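Local coordinates for designed helical repeat protein (PDB 5CWD) that has no assigned biological function, being a synthetic, disulfide-containing construct made to explore the range of repeat-protein architectures, at residues A[135-138]-A[139-143]; A[27-30]-A[31-34]. All blocks are in the same frame, centred on the assembly; numbering follows the deposited sequence.

Contacts 1 and 2 are both single-helix contacts, in which backbone N-H groups bond to carbonyls four residues back. They lie far apart: their centres are 29 Å from each other and their nearest atoms about 20 Å, on opposite sides of the chain's centre. Residues 27-34 belong to helix 24-40, near the N-terminal end of the array, while residues 135-143 belong to helix 129-147, near the C-terminal end. Each contact includes one disulfide cysteine, Cys-34 bonded to Cys-11 and Cys-137 to Cys-160. The polar sides differ: contact 2 has a weak side-chain bond between Gln-29 and Asp-33, whereas the charged ends of Glu-138 and Arg-142 in contact 1 do not meet.

Contact 1. Residues A[135-138]-A[139-143]; sequences SFCE and AAKRA
Cys-137 and Lys-141 meet in a local i to i+4 contact within helix 129-147, in the C-terminal part of the array. Four successive backbone hydrogen bonds of 2.8 to 2.9 Å hold about two turns of helix, running from N of Ala-139, Ala-140, Lys-141 and Arg-142 to O of Ser-135, Phe-136, Cys-137 and Glu-138 respectively. The third is nearly straight, 171° at the hydrogen. Beside it, the side chains of the same pair are in van der Waals contact, Cys-137 SG being 4.1 Å from Lys-141 CG. With CG opposite its own carbonyl carbon (chi1 -46°), Lys-141 brings its aliphatic root back toward the cysteine; further bends carry NZ to a salt bridge with Glu-173. Cys-137 SG is itself disulfide-bonded to Cys-160 of helix 150-167. On the outer side, a backbone hydrogen bond links Glu-138 to Arg-142, but Glu-138 OE2 stays 6.8 Å from Arg-142 NE, which makes a long, weak ion pair with Glu-146. The buried residues face neighbouring helices: Phe-136 touches helices 87-105, 108-125 and 150-167, Ala-139 touches helix 87-105 and Ala-140 helix 150-167. Small alanines, an aromatic and an interhelical disulfide along one amphipathic alpha-helix fit the stacked helices of a designed repeat protein.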
loop_
_atom_site.group_PDB
_atom_site.type_symbol
_atom_site.label_atom_id
_atom_site.label_comp_id
_atom_site.label_asym_id
_atom_site.label_seq_id
_atom_site.Cartn_x
_atom_site.Cartn_y
_atom_site.Cartn_z
ATOM N N SER A 135 10.659 5.539 -3.022
ATOM C CA SER A 135 10.258 4.771 -1.849
ATOM C C SER A 135 9.971 3.325 -2.231
ATOM O O SER A 135 10.453 2.394 -1.581
ATOM C CB SER A 135 9.022 5.391 -1.194
ATOM O OG SER A 135 9.263 6.734 -0.813
ATOM N N PHE A 136 9.177 3.151 -3.284
ATOM C CA PHE A 136 8.847 1.825 -3.803
ATOM C C PHE A 136 10.107 1.019 -4.114
ATOM O O PHE A 136 10.338 -0.062 -3.542
ATOM C CB PHE A 136 7.990 1.963 -5.061
ATOM C CG PHE A 136 7.334 0.683 -5.504
ATOM C CD1 PHE A 136 8.068 -0.314 -6.126
ATOM C CD2 PHE A 136 5.974 0.488 -5.318
ATOM C CE1 PHE A 136 7.459 -1.484 -6.549
ATOM C CE2 PHE A 136 5.362 -0.682 -5.734
ATOM C CZ PHE A 136 6.105 -1.668 -6.351
ATOM N N CYS A 137 10.919 1.554 -5.020
ATOM C CA CYS A 137 12.130 0.871 -5.445
ATOM C C CYS A 137 13.009 0.548 -4.242
ATOM O O CYS A 137 13.425 -0.598 -4.050
ATOM C CB CYS A 137 12.902 1.721 -6.452
ATOM S SG CYS A 137 14.286 0.858 -7.235
ATOM N N GLU A 138 13.267 1.556 -3.416
ATOM C CA GLU A 138 14.152 1.381 -2.276
ATOM C C GLU A 138 13.583 0.353 -1.303
ATOM O O GLU A 138 14.332 -0.407 -0.693
ATOM C CB GLU A 138 14.387 2.713 -1.565
ATOM C CG GLU A 138 15.549 2.697 -0.570
ATOM C CD GLU A 138 16.911 2.561 -1.240
ATOM O OE1 GLU A 138 16.971 2.521 -2.489
ATOM O OE2 GLU A 138 17.925 2.499 -0.513
ATOM N N ALA A 139 12.261 0.325 -1.160
ATOM C CA ALA A 139 11.615 -0.679 -0.322
ATOM C C ALA A 139 11.882 -2.070 -0.879
ATOM O O ALA A 139 12.266 -2.986 -0.144
ATOM C CB ALA A 139 10.122 -0.424 -0.229
ATOM N N ALA A 140 11.675 -2.221 -2.184
ATOM C CA ALA A 140 11.985 -3.483 -2.850
ATOM C C ALA A 140 13.436 -3.909 -2.604
ATOM O O ALA A 140 13.700 -5.034 -2.159
ATOM C CB ALA A 140 11.718 -3.370 -4.334
ATOM N N LYS A 141 14.373 -3.009 -2.892
ATOM C CA LYS A 141 15.790 -3.312 -2.706
ATOM C C LYS A 141 16.086 -3.649 -1.244
ATOM O O LYS A 141 16.882 -4.546 -0.949
ATOM C CB LYS A 141 16.661 -2.136 -3.157
ATOM C CG LYS A 141 16.265 -1.531 -4.500
ATOM C CD LYS A 141 17.469 -1.286 -5.403
ATOM C CE LYS A 141 18.015 -2.575 -6.006
ATOM N NZ LYS A 141 18.462 -2.364 -7.411
ATOM N N ARG A 142 15.436 -2.928 -0.335
ATOM C CA ARG A 142 15.596 -3.172 1.096
ATOM C C ARG A 142 15.165 -4.591 1.437
ATOM O O ARG A 142 15.891 -5.322 2.110
ATOM C CB ARG A 142 14.782 -2.169 1.919
ATOM C CG ARG A 142 15.146 -2.141 3.396
ATOM C CD ARG A 142 16.315 -1.203 3.654
ATOM N NE ARG A 142 16.844 -1.332 5.013
ATOM C CZ ARG A 142 17.810 -2.173 5.372
ATOM N NH1 ARG A 142 18.371 -2.981 4.480
ATOM N NH2 ARG A 142 18.221 -2.209 6.632
ATOM N N ALA A 143 13.980 -4.971 0.969
ATOM C CA ALA A 143 13.484 -6.329 1.170
ATOM C C ALA A 143 14.474 -7.349 0.618
ATOM O O ALA A 143 14.852 -8.300 1.308
ATOM C CB ALA A 143 12.130 -6.501 0.513
#

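Contact 2. Residues A[27-30]-A[31-34]; sequences AKQA and AKDC
Gln-29 O receives the backbone N-H of Asp-33 at 2.8 Å from Asp-33 N, and the 163° angle at the hydrogen makes this a sound alpha-helical hydrogen bond within helix 24-40. Its neighbours repeat the pattern at the same length, from Ala-31 N to Ala-27 O, Lys-32 N to Lys-28 O and Cys-34 N to Ala-30 O. A side-chain bond joins the Gln-29 and Asp-33 pair as well: Gln-29 NE2 lies 2.8 Å from Asp-33 OD2, yet the N-H...O angle of 118° marks it as weak. The amide reaches the carboxylate because the Gln-29 chain bends at chi2, and the two flat groups stand steeply to one another, their planes 74° apart. Lys-32 leads back toward the N-terminal end of the helix, its extended chain starting alongside Lys-28 O, with CG 3.3 Å from that oxygen. The ammonium of Lys-28 has its salt bridge with Glu-25. On the buried side, Ala-30 touches Ala-14 and Ala-18 of helix 4-20, Ala-31 touches Val-79 of helix 66-83, and Cys-34 is disulfide-bonded to Cys-11. Chemically, backbone hydrogen bonding secures this part of the helix, the disulfide ties it to helix 4-20, and the weak, strongly bent hydrogen bond from Gln-29 NE2 to Asp-33 OD2 probably adds little.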
loop_
_atom_site.group_PDB
_atom_site.type_symbol
_atom_site.label_atom_id
_atom_site.label_comp_id
_atom_site.label_asym_id
_atom_site.label_seq_id
_atom_site.Cartn_x
_atom_site.Cartn_y
_atom_site.Cartn_z
ATOM N N ALA A 27 -15.891 1.390 1.694
ATOM C CA ALA A 27 -14.532 1.633 2.156
ATOM C C ALA A 27 -14.524 2.611 3.327
ATOM O O ALA A 27 -13.827 2.399 4.321
ATOM C CB ALA A 27 -13.672 2.159 1.017
ATOM N N LYS A 28 -15.301 3.683 3.204
ATOM C CA LYS A 28 -15.418 4.667 4.276
ATOM C C LYS A 28 -15.929 4.002 5.547
ATOM O O LYS A 28 -15.364 4.187 6.628
ATOM C CB LYS A 28 -16.353 5.807 3.868
ATOM C CG LYS A 28 -15.906 6.562 2.622
ATOM C CD LYS A 28 -16.950 7.573 2.168
ATOM C CE LYS A 28 -16.603 8.164 0.808
ATOM N NZ LYS A 28 -17.718 8.978 0.247
ATOM N N GLN A 29 -17.000 3.226 5.407
ATOM C CA GLN A 29 -17.562 2.486 6.531
ATOM C C GLN A 29 -16.510 1.567 7.146
ATOM O O GLN A 29 -16.333 1.538 8.365
ATOM C CB GLN A 29 -18.780 1.673 6.082
ATOM C CG GLN A 29 -19.427 0.839 7.181
ATOM C CD GLN A 29 -19.903 1.676 8.354
ATOM O OE1 GLN A 29 -20.160 2.872 8.214
ATOM N NE2 GLN A 29 -20.022 1.051 9.521
ATOM N N ALA A 30 -15.812 0.829 6.289
ATOM C CA ALA A 30 -14.758 -0.079 6.727
ATOM C C ALA A 30 -13.700 0.664 7.537
ATOM O O ALA A 30 -13.278 0.205 8.602
ATOM C CB ALA A 30 -14.124 -0.763 5.523
ATOM N N ALA A 31 -13.281 1.817 7.027
ATOM C CA ALA A 31 -12.322 2.663 7.725
ATOM C C ALA A 31 -12.860 3.083 9.089
ATOM O O ALA A 31 -12.183 2.929 10.110
ATOM C CB ALA A 31 -11.992 3.886 6.891
ATOM N N LYS A 32 -14.081 3.611 9.099
ATOM C CA LYS A 32 -14.717 4.031 10.343
ATOM C C LYS A 32 -14.752 2.886 11.356
ATOM O O LYS A 32 -14.457 3.082 12.536
ATOM C CB LYS A 32 -16.133 4.546 10.077
ATOM C CG LYS A 32 -16.181 5.884 9.346
ATOM C CD LYS A 32 -17.613 6.342 9.097
ATOM C CE LYS A 32 -17.647 7.675 8.364
ATOM N NZ LYS A 32 -19.034 8.181 8.169
ATOM N N ASP A 33 -15.105 1.692 10.893
ATOM C CA ASP A 33 -15.126 0.523 11.765
ATOM C C ASP A 33 -13.727 0.224 12.295
ATOM O O ASP A 33 -13.541 0.005 13.499
ATOM C CB ASP A 33 -15.685 -0.696 11.027
ATOM C CG ASP A 33 -17.192 -0.629 10.843
ATOM O OD1 ASP A 33 -17.919 -0.704 11.855
ATOM O OD2 ASP A 33 -17.651 -0.516 9.687
ATOM N N CYS A 34 -12.749 0.213 11.394
ATOM C CA CYS A 34 -11.355 -0.007 11.775
ATOM C C CYS A 34 -10.929 0.958 12.880
ATOM O O CYS A 34 -10.364 0.545 13.898
ATOM C CB CYS A 34 -10.438 0.147 10.561
ATOM S SG CYS A 34 -8.686 0.311 10.963
#